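Local structure of cytochrome c, mono-and diheme variant (Methylophaga aminisulfidivorans MP, 7C90) at residues A76-A87 / E143-S153. The protein probably carries electrons through its covalently bound heme c, as the cytochrome cL of a marine bacterium's methanol oxidation system. Residues are numbered along the deposited sequence; the frame is centred on the assembly and turned at random.
With HEC (heme c), chain E.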
ATOM      1  N   ALA A  76      19.022 -14.381  19.387  1.00 44.17           N
ATOM      2  CA  ALA A  76      18.008 -13.301  19.401  1.00 42.61           C
ATOM      3  C   ALA A  76      17.678 -12.929  17.948  1.00 35.95           C
ATOM      4  O   ALA A  76      16.497 -12.808  17.603  1.00 34.98           O
ATOM      5  CB  ALA A  76      18.514 -12.135  20.215  1.00 45.35           C
ATOM      6  N   ILE A  77      18.699 -12.836  17.109  1.00 32.36           N
ATOM      7  CA  ILE A  77      18.549 -12.510  15.671  1.00 36.49           C
ATOM      8  C   ILE A  77      17.642 -13.568  15.028  1.00 41.56           C
ATOM      9  O   ILE A  77      16.702 -13.174  14.302  1.00 36.21           O
ATOM     10  CB  ILE A  77      19.936 -12.377  15.024  1.00 34.56           C
ATOM     11  CG1 ILE A  77      20.604 -11.076  15.479  1.00 37.42           C
ATOM     12  CG2 ILE A  77      19.853 -12.488  13.512  1.00 34.96           C
ATOM     13  CD1 ILE A  77      22.005 -10.879  14.942  1.00 39.44           C
ATOM     14  N   LYS A  78      17.840 -14.846  15.368  1.00 45.25           N
ATOM     15  CA  LYS A  78      17.037 -15.971  14.815  1.00 49.54           C
ATOM     16  C   LYS A  78      15.563 -15.791  15.213  1.00 45.82           C
ATOM     17  O   LYS A  78      14.697 -15.893  14.326  1.00 45.68           O
ATOM     18  CB  LYS A  78      17.611 -17.328  15.234  1.00 55.14           C
ATOM     19  CG  LYS A  78      18.749 -17.824  14.345  1.00 67.28           C
ATOM     20  CD  LYS A  78      19.546 -18.992  14.927  1.00 75.54           C
ATOM     21  CE  LYS A  78      20.978 -19.079  14.425  1.00 76.63           C
ATOM     22  NZ  LYS A  78      21.056 -19.199  12.948  1.00 75.78           N
ATOM     23  N   ALA A  79      15.285 -15.516  16.485  1.00 42.82           N
ATOM     24  CA  ALA A  79      13.919 -15.260  17.003  1.00 40.15           C
ATOM     25  C   ALA A  79      13.325 -13.980  16.365  1.00 38.77           C
ATOM     26  O   ALA A  79      12.125 -13.981  16.035  1.00 38.06           O
ATOM     27  CB  ALA A  79      13.956 -15.211  18.513  1.00 36.58           C
ATOM     28  N   GLY A  80      14.143 -12.951  16.117  1.00 37.91           N
ATOM     29  CA  GLY A  80      13.707 -11.710  15.441  1.00 35.12           C
ATOM     30  C   GLY A  80      13.293 -11.976  13.999  1.00 34.74           C
ATOM     31  O   GLY A  80      12.380 -11.312  13.512  1.00 31.70           O
ATOM     32  N   GLU A  81      13.951 -12.903  13.309  1.00 34.64           N
ATOM     33  CA  GLU A  81      13.639 -13.224  11.895  1.00 37.08           C
ATOM     34  C   GLU A  81      12.197 -13.717  11.835  1.00 35.60           C
ATOM     35  O   GLU A  81      11.459 -13.231  11.001  1.00 30.99           O
ATOM     36  CB  GLU A  81      14.543 -14.319  11.343  1.00 44.70           C
ATOM     37  CG  GLU A  81      14.390 -14.540   9.857  1.00 48.28           C
ATOM     38  CD  GLU A  81      14.431 -16.012   9.492  1.00 64.91           C
ATOM     39  OE1 GLU A  81      15.540 -16.603   9.571  1.00 69.94           O
ATOM     40  OE2 GLU A  81      13.342 -16.572   9.188  1.00 68.69           O
ATOM     41  N   SER A  82      11.843 -14.635  12.724  1.00 35.71           N
ATOM     42  CA  SER A  82      10.515 -15.286  12.777  1.00 38.00           C
ATOM     43  C   SER A  82       9.444 -14.236  13.143  1.00 35.04           C
ATOM     44  O   SER A  82       8.362 -14.291  12.562  1.00 31.35           O
ATOM     45  CB  SER A  82      10.563 -16.472  13.709  1.00 38.71           C
ATOM     46  OG  SER A  82       9.265 -16.799  14.162  1.00 48.36           O
ATOM     47  N   LEU A  83       9.750 -13.267  14.015  1.00 33.85           N
ATOM     48  CA  LEU A  83       8.781 -12.220  14.466  1.00 32.80           C
ATOM     49  C   LEU A  83       8.554 -11.195  13.348  1.00 32.28           C
ATOM     50  O   LEU A  83       7.399 -10.746  13.165  1.00 32.48           O
ATOM     51  CB  LEU A  83       9.293 -11.539  15.734  1.00 32.49           C
ATOM     52  CG  LEU A  83       9.293 -12.434  16.972  1.00 35.23           C
ATOM     53  CD1 LEU A  83      10.207 -11.875  18.046  1.00 38.08           C
ATOM     54  CD2 LEU A  83       7.888 -12.615  17.515  1.00 33.96           C
ATOM     55  N   PHE A  84       9.610 -10.856  12.615  1.00 28.84           N
ATOM     56  CA  PHE A  84       9.546  -9.986  11.418  1.00 31.39           C
ATOM     57  C   PHE A  84       8.655 -10.620  10.339  1.00 33.52           C
ATOM     58  O   PHE A  84       7.842  -9.905   9.768  1.00 28.21           O
ATOM     59  CB  PHE A  84      10.933  -9.735  10.850  1.00 29.82           C
ATOM     60  CG  PHE A  84      10.938  -8.855   9.640  1.00 27.51           C
ATOM     61  CD1 PHE A  84      10.743  -9.391   8.385  1.00 29.72           C
ATOM     62  CD2 PHE A  84      11.139  -7.501   9.761  1.00 27.40           C
ATOM     63  CE1 PHE A  84      10.772  -8.583   7.264  1.00 31.52           C
ATOM     64  CE2 PHE A  84      11.152  -6.690   8.637  1.00 30.52           C
ATOM     65  CZ  PHE A  84      10.986  -7.236   7.390  1.00 30.37           C
ATOM     66  N   MET A  85       8.797 -11.921  10.069  1.00 34.03           N
ATOM     67  CA  MET A  85       7.952 -12.605   9.046  1.00 33.03           C
ATOM     68  C   MET A  85       6.486 -12.456   9.446  1.00 28.21           C
ATOM     69  O   MET A  85       5.686 -12.110   8.583  1.00 28.29           O
ATOM     70  CB  MET A  85       8.290 -14.087   8.868  1.00 30.49           C
ATOM     71  CG  MET A  85       9.721 -14.324   8.512  1.00 32.97           C
ATOM     72  SD  MET A  85      10.279 -13.364   7.095  1.00 37.06           S
ATOM     73  CE  MET A  85      11.838 -12.683   7.666  1.00 41.07           C
ATOM     74  N   THR A  86       6.149 -12.660  10.711  1.00 29.37           N
ATOM     75  CA  THR A  86       4.742 -12.584  11.180  1.00 30.86           C
ATOM     76  C   THR A  86       4.216 -11.130  11.120  1.00 30.89           C
ATOM     77  O   THR A  86       3.061 -10.919  10.663  1.00 28.20           O
ATOM     78  CB  THR A  86       4.580 -13.189  12.580  1.00 32.43           C
ATOM     79  OG1 THR A  86       5.158 -14.491  12.592  1.00 31.37           O
ATOM     80  CG2 THR A  86       3.123 -13.265  12.976  1.00 31.17           C
ATOM     81  N   ALA A  87       5.008 -10.153  11.548  1.00 27.76           N
ATOM     82  CA  ALA A  87       4.520  -8.794  11.882  1.00 27.83           C
ATOM     83  C   ALA A  87       4.774  -7.812  10.758  1.00 24.45           C
ATOM     84  O   ALA A  87       4.051  -6.795  10.733  1.00 27.10           O
ATOM     85  CB  ALA A  87       5.112  -8.299  13.186  1.00 26.84           C
ATOM     86  N   GLU A 143      10.135  -8.056  22.063  1.00 26.82           N
ATOM     87  CA  GLU A 143       9.904  -8.585  20.701  1.00 27.77           C
ATOM     88  C   GLU A 143      10.339  -7.552  19.664  1.00 26.12           C
ATOM     89  O   GLU A 143      10.965  -7.918  18.675  1.00 26.55           O
ATOM     90  CB  GLU A 143       8.448  -8.990  20.526  1.00 32.36           C
ATOM     91  CG  GLU A 143       8.080 -10.243  21.286  1.00 33.35           C
ATOM     92  CD  GLU A 143       6.588 -10.557  21.234  1.00 41.69           C
ATOM     93  OE1 GLU A 143       5.734  -9.600  21.279  1.00 40.65           O
ATOM     94  OE2 GLU A 143       6.275 -11.756  21.130  1.00 53.28           O
ATOM     95  N   ILE A 144      10.067  -6.281  19.905  1.00 25.93           N
ATOM     96  CA  ILE A 144      10.511  -5.194  18.984  1.00 24.12           C
ATOM     97  C   ILE A 144      12.041  -5.199  18.903  1.00 23.68           C
ATOM     98  O   ILE A 144      12.575  -5.127  17.784  1.00 25.97           O
ATOM     99  CB  ILE A 144       9.914  -3.848  19.423  1.00 23.30           C
ATOM    100  CG1 ILE A 144       8.400  -3.832  19.177  1.00 24.28           C
ATOM    101  CG2 ILE A 144      10.600  -2.672  18.729  1.00 25.23           C
ATOM    102  CD1 ILE A 144       7.683  -2.671  19.854  1.00 25.08           C
ATOM    103  N   LEU A 145      12.742  -5.330  20.024  1.00 24.24           N
ATOM    104  CA  LEU A 145      14.232  -5.323  20.007  1.00 25.43           C
ATOM    105  C   LEU A 145      14.757  -6.559  19.255  1.00 24.45           C
ATOM    106  O   LEU A 145      15.761  -6.452  18.572  1.00 26.08           O
ATOM    107  CB  LEU A 145      14.766  -5.279  21.440  1.00 28.28           C
ATOM    108  CG  LEU A 145      14.401  -4.031  22.227  1.00 29.21           C
ATOM    109  CD1 LEU A 145      14.855  -4.153  23.673  1.00 30.32           C
ATOM    110  CD2 LEU A 145      15.027  -2.820  21.575  1.00 27.66           C
ATOM    111  N   HIS A 146      14.108  -7.708  19.376  1.00 28.01           N
ATOM    112  CA  HIS A 146      14.446  -8.922  18.583  1.00 27.06           C
ATOM    113  C   HIS A 146      14.334  -8.612  17.092  1.00 26.07           C
ATOM    114  O   HIS A 146      15.281  -8.894  16.308  1.00 25.92           O
ATOM    115  CB  HIS A 146      13.542 -10.081  18.996  1.00 29.35           C
ATOM    116  CG  HIS A 146      14.010 -10.766  20.230  1.00 29.08           C
ATOM    117  ND1 HIS A 146      13.575 -10.439  21.471  1.00 31.90           N
ATOM    118  CD2 HIS A 146      14.889 -11.770  20.395  1.00 34.87           C
ATOM    119  CE1 HIS A 146      14.121 -11.246  22.360  1.00 35.32           C
ATOM    120  NE2 HIS A 146      14.951 -12.063  21.724  1.00 32.63           N
ATOM    121  N   ILE A 147      13.205  -8.031  16.698  1.00 26.47           N
ATOM    122  CA  ILE A 147      12.948  -7.700  15.266  1.00 24.92           C
ATOM    123  C   ILE A 147      14.014  -6.719  14.819  1.00 22.95           C
ATOM    124  O   ILE A 147      14.490  -6.823  13.688  1.00 23.35           O
ATOM    125  CB  ILE A 147      11.517  -7.152  15.070  1.00 23.44           C
ATOM    126  CG1 ILE A 147      10.471  -8.244  15.333  1.00 25.76           C
ATOM    127  CG2 ILE A 147      11.372  -6.533  13.687  1.00 23.49           C
ATOM    128  CD1 ILE A 147       9.031  -7.759  15.261  1.00 27.50           C
ATOM    129  N   MET A 148      14.304  -5.725  15.654  1.00 25.62           N
ATOM    130  CA  MET A 148      15.327  -4.703  15.316  1.00 24.60           C
ATOM    131  C   MET A 148      16.697  -5.366  15.112  1.00 24.46           C
ATOM    132  O   MET A 148      17.348  -5.055  14.085  1.00 23.65           O
ATOM    133  CB  MET A 148      15.414  -3.629  16.384  1.00 22.96           C
ATOM    134  CG  MET A 148      14.242  -2.663  16.289  1.00 25.70           C
ATOM    135  SD  MET A 148      14.084  -1.675  17.797  1.00 25.48           S
ATOM    136  CE  MET A 148      15.678  -0.885  17.927  1.00 24.83           C
ATOM    137  N   ALA A 149      17.131  -6.247  16.007  1.00 23.04           N
ATOM    138  CA  ALA A 149      18.439  -6.938  15.818  1.00 24.71           C
ATOM    139  C   ALA A 149      18.441  -7.645  14.454  1.00 24.80           C
ATOM    140  O   ALA A 149      19.427  -7.504  13.710  1.00 28.71           O
ATOM    141  CB  ALA A 149      18.731  -7.907  16.933  1.00 25.11           C
ATOM    142  N   TRP A 150      17.353  -8.326  14.084  1.00 27.50           N
ATOM    143  CA  TRP A 150      17.290  -9.066  12.790  1.00 25.61           C
ATOM    144  C   TRP A 150      17.374  -8.078  11.630  1.00 26.76           C
ATOM    145  O   TRP A 150      18.084  -8.350  10.666  1.00 24.91           O
ATOM    146  CB  TRP A 150      16.048  -9.983  12.705  1.00 30.27           C
ATOM    147  CG  TRP A 150      16.042 -10.702  11.401  1.00 31.03           C
ATOM    148  CD1 TRP A 150      16.752 -11.819  11.068  1.00 32.52           C
ATOM    149  CD2 TRP A 150      15.416 -10.245  10.195  1.00 31.43           C
ATOM    150  NE1 TRP A 150      16.571 -12.108   9.749  1.00 30.53           N
ATOM    151  CE2 TRP A 150      15.779 -11.156   9.180  1.00 30.56           C
ATOM    152  CE3 TRP A 150      14.604  -9.149   9.878  1.00 31.00           C
ATOM    153  CZ2 TRP A 150      15.322 -11.026   7.870  1.00 34.32           C
ATOM    154  CZ3 TRP A 150      14.183  -9.005   8.575  1.00 30.59           C
ATOM    155  CH2 TRP A 150      14.527  -9.936   7.586  1.00 32.96           C
ATOM    156  N   VAL A 151      16.652  -6.957  11.689  1.00 25.23           N
ATOM    157  CA  VAL A 151      16.663  -5.936  10.610  1.00 25.86           C
ATOM    158  C   VAL A 151      18.101  -5.431  10.432  1.00 29.55           C
ATOM    159  O   VAL A 151      18.525  -5.221   9.244  1.00 30.02           O
ATOM    160  CB  VAL A 151      15.656  -4.794  10.890  1.00 27.23           C
ATOM    161  CG1 VAL A 151      15.843  -3.631   9.939  1.00 31.36           C
ATOM    162  CG2 VAL A 151      14.199  -5.267  10.824  1.00 29.53           C
ATOM    163  N   ARG A 152      18.840  -5.212  11.533  1.00 26.44           N
ATOM    164  CA  ARG A 152      20.239  -4.721  11.410  1.00 24.56           C
ATOM    165  C   ARG A 152      21.120  -5.829  10.803  1.00 23.18           C
ATOM    166  O   ARG A 152      21.949  -5.487  10.016  1.00 22.84           O
ATOM    167  CB  ARG A 152      20.789  -4.244  12.749  1.00 24.25           C
ATOM    168  CG  ARG A 152      20.026  -3.075  13.336  1.00 25.27           C
ATOM    169  CD  ARG A 152      19.863  -1.896  12.394  1.00 24.69           C
ATOM    170  NE  ARG A 152      19.507  -0.750  13.213  1.00 27.97           N
ATOM    171  CZ  ARG A 152      19.015   0.401  12.777  1.00 25.30           C
ATOM    172  NH1 ARG A 152      18.790   0.599  11.492  1.00 25.27           N
ATOM    173  NH2 ARG A 152      18.708   1.336  13.654  1.00 24.70           N
ATOM    174  N   SER A 153      20.861  -7.099  11.102  1.00 27.17           N
ATOM    175  CA  SER A 153      21.714  -8.258  10.723  1.00 29.80           C
ATOM    176  C   SER A 153      21.676  -8.462   9.204  1.00 33.17           C
ATOM    177  O   SER A 153      22.653  -8.995   8.674  1.00 35.05           O
ATOM    178  CB  SER A 153      21.286  -9.507  11.456  1.00 29.71           C
ATOM    179  OG  SER A 153      20.067 -10.042  10.910  1.00 31.64           O
TER
HETATM  180 FE   HEC E 201       6.572  -0.494   8.348  1.00 21.45          FE
HETATM  181  CHA HEC E 201       7.696   2.587   7.299  1.00 21.46           C
HETATM  182  CHB HEC E 201       9.428  -0.980  10.050  1.00 19.03           C
HETATM  183  CHC HEC E 201       5.183  -3.295   9.766  1.00 20.51           C
HETATM  184  CHD HEC E 201       4.022  -0.328   6.093  1.00 22.30           C
HETATM  185  NA  HEC E 201       8.237   0.660   8.645  1.00 20.52           N
HETATM  186  C1A HEC E 201       8.568   1.832   8.144  1.00 20.71           C
HETATM  187  C2A HEC E 201       9.875   2.366   8.578  1.00 21.11           C
HETATM  188  C3A HEC E 201      10.376   1.312   9.442  1.00 21.67           C
HETATM  189  C4A HEC E 201       9.314   0.285   9.343  1.00 20.85           C
HETATM  190  CMA HEC E 201      11.668   1.165  10.168  1.00 23.23           C
HETATM  191  CAA HEC E 201      10.511   3.666   8.255  1.00 22.48           C
HETATM  192  CBA HEC E 201      11.625   3.286   7.295  1.00 23.96           C
HETATM  193  CGA HEC E 201      12.475   4.460   6.937  1.00 26.05           C
HETATM  194  O1A HEC E 201      12.515   5.438   7.706  1.00 24.96           O
HETATM  195  O2A HEC E 201      13.046   4.417   5.816  1.00 29.10           O
HETATM  196  NB  HEC E 201       7.222  -1.892   9.688  1.00 19.63           N
HETATM  197  C1B HEC E 201       8.410  -1.980  10.221  1.00 19.69           C
HETATM  198  C2B HEC E 201       8.625  -3.156  11.090  1.00 20.46           C
HETATM  199  C3B HEC E 201       7.332  -3.829  11.028  1.00 20.52           C
HETATM  200  C4B HEC E 201       6.556  -2.967  10.150  1.00 21.90           C
HETATM  201  CMB HEC E 201       9.876  -3.531  11.831  1.00 21.55           C
HETATM  202  CAB HEC E 201       6.923  -5.120  11.742  1.00 22.24           C
HETATM  203  CBB HEC E 201       6.818  -4.922  13.213  1.00 21.50           C
HETATM  204  NC  HEC E 201       4.907  -1.609   7.982  1.00 21.93           N
HETATM  205  C1C HEC E 201       4.489  -2.669   8.688  1.00 22.28           C
HETATM  206  C2C HEC E 201       3.235  -3.286   8.223  1.00 21.69           C
HETATM  207  C3C HEC E 201       2.892  -2.382   7.118  1.00 23.01           C
HETATM  208  C4C HEC E 201       3.970  -1.407   7.050  1.00 20.31           C
HETATM  209  CMC HEC E 201       2.585  -4.489   8.813  1.00 21.35           C
HETATM  210  CAC HEC E 201       1.705  -2.618   6.219  1.00 26.63           C
HETATM  211  CBC HEC E 201       0.398  -2.742   6.951  1.00 25.87           C
HETATM  212  ND  HEC E 201       5.992   0.884   6.921  1.00 22.23           N
HETATM  213  C1D HEC E 201       4.961   0.792   6.100  1.00 21.63           C
HETATM  214  C2D HEC E 201       4.754   1.941   5.241  1.00 22.00           C
HETATM  215  C3D HEC E 201       5.837   2.829   5.590  1.00 21.90           C
HETATM  216  C4D HEC E 201       6.502   2.070   6.651  1.00 23.65           C
HETATM  217  CMD HEC E 201       3.654   2.128   4.267  1.00 22.66           C
HETATM  218  CAD HEC E 201       6.115   4.195   5.115  1.00 23.81           C
HETATM  219  CBD HEC E 201       5.485   5.081   6.200  1.00 27.03           C
HETATM  220  CGD HEC E 201       5.998   6.508   6.292  1.00 30.04           C
HETATM  221  O1D HEC E 201       6.653   6.983   5.348  1.00 33.49           O
HETATM  222  O2D HEC E 201       5.725   7.220   7.297  1.00 28.09           O
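His146 O is approached by two donors: within its own helix by Trp150 N, and across the contact by the CA-H of Gly80, whose CA lies 3.3 Å from His146 O. The axes of segments 76-87 and 143-153 approach to 7.1 Å here, and a beta carbon on Gly80 would collide with that carbonyl. Beside this crossing point, His146 fits as a knob among Ala76, Ala79, Gly80 and Leu83; its CD2 edge meets Ala76 O in the ring plane at 3.4 Å, while ND1 is hydrogen-bonded to Asp142 O. The second knob, Trp150, sits among Gly80, Glu81, Phe84 and Met85. With its CG trans to the backbone N (chi1 -180°), the indole lies obliquely against segment 76-87, and Glu81 CA stands over one face, 3.6 Å from the centroid of the five-membered ring. At the far end of the indole, Trp150 CZ3 is 3.3 Å above the plane of the Phe84 ring, over its centre. The two aromatic planes are inclined at 42°, neither stacked nor perpendicular. Met85 CE, brought round by a doubly bent chain, touches Trp150 CH2 at 3.8 Å. Were Trp150 cut back to an alanine, the face of Phe84 under CZ3 would probably lose its cover, and a gap would be likely to open between the helices. Next to it, Leu83 CB packs on Ile147 CG1 at 3.5 Å, and Ile147 CG2 reaches both Phe84 CD2 at the ring edge and the heme methyl CMB. Phe84 also lies close to Cys88 and the axial ligand His92. The segments' N-to-C directions differ by 99°; this near-perpendicular crossing, with Gly80 at its centre and Phe84 against Trp150 beside it, is the glycine/aromatic pairing of the class I cytochrome c fold, helix 141-153 corresponding to that fold's C-terminal helix.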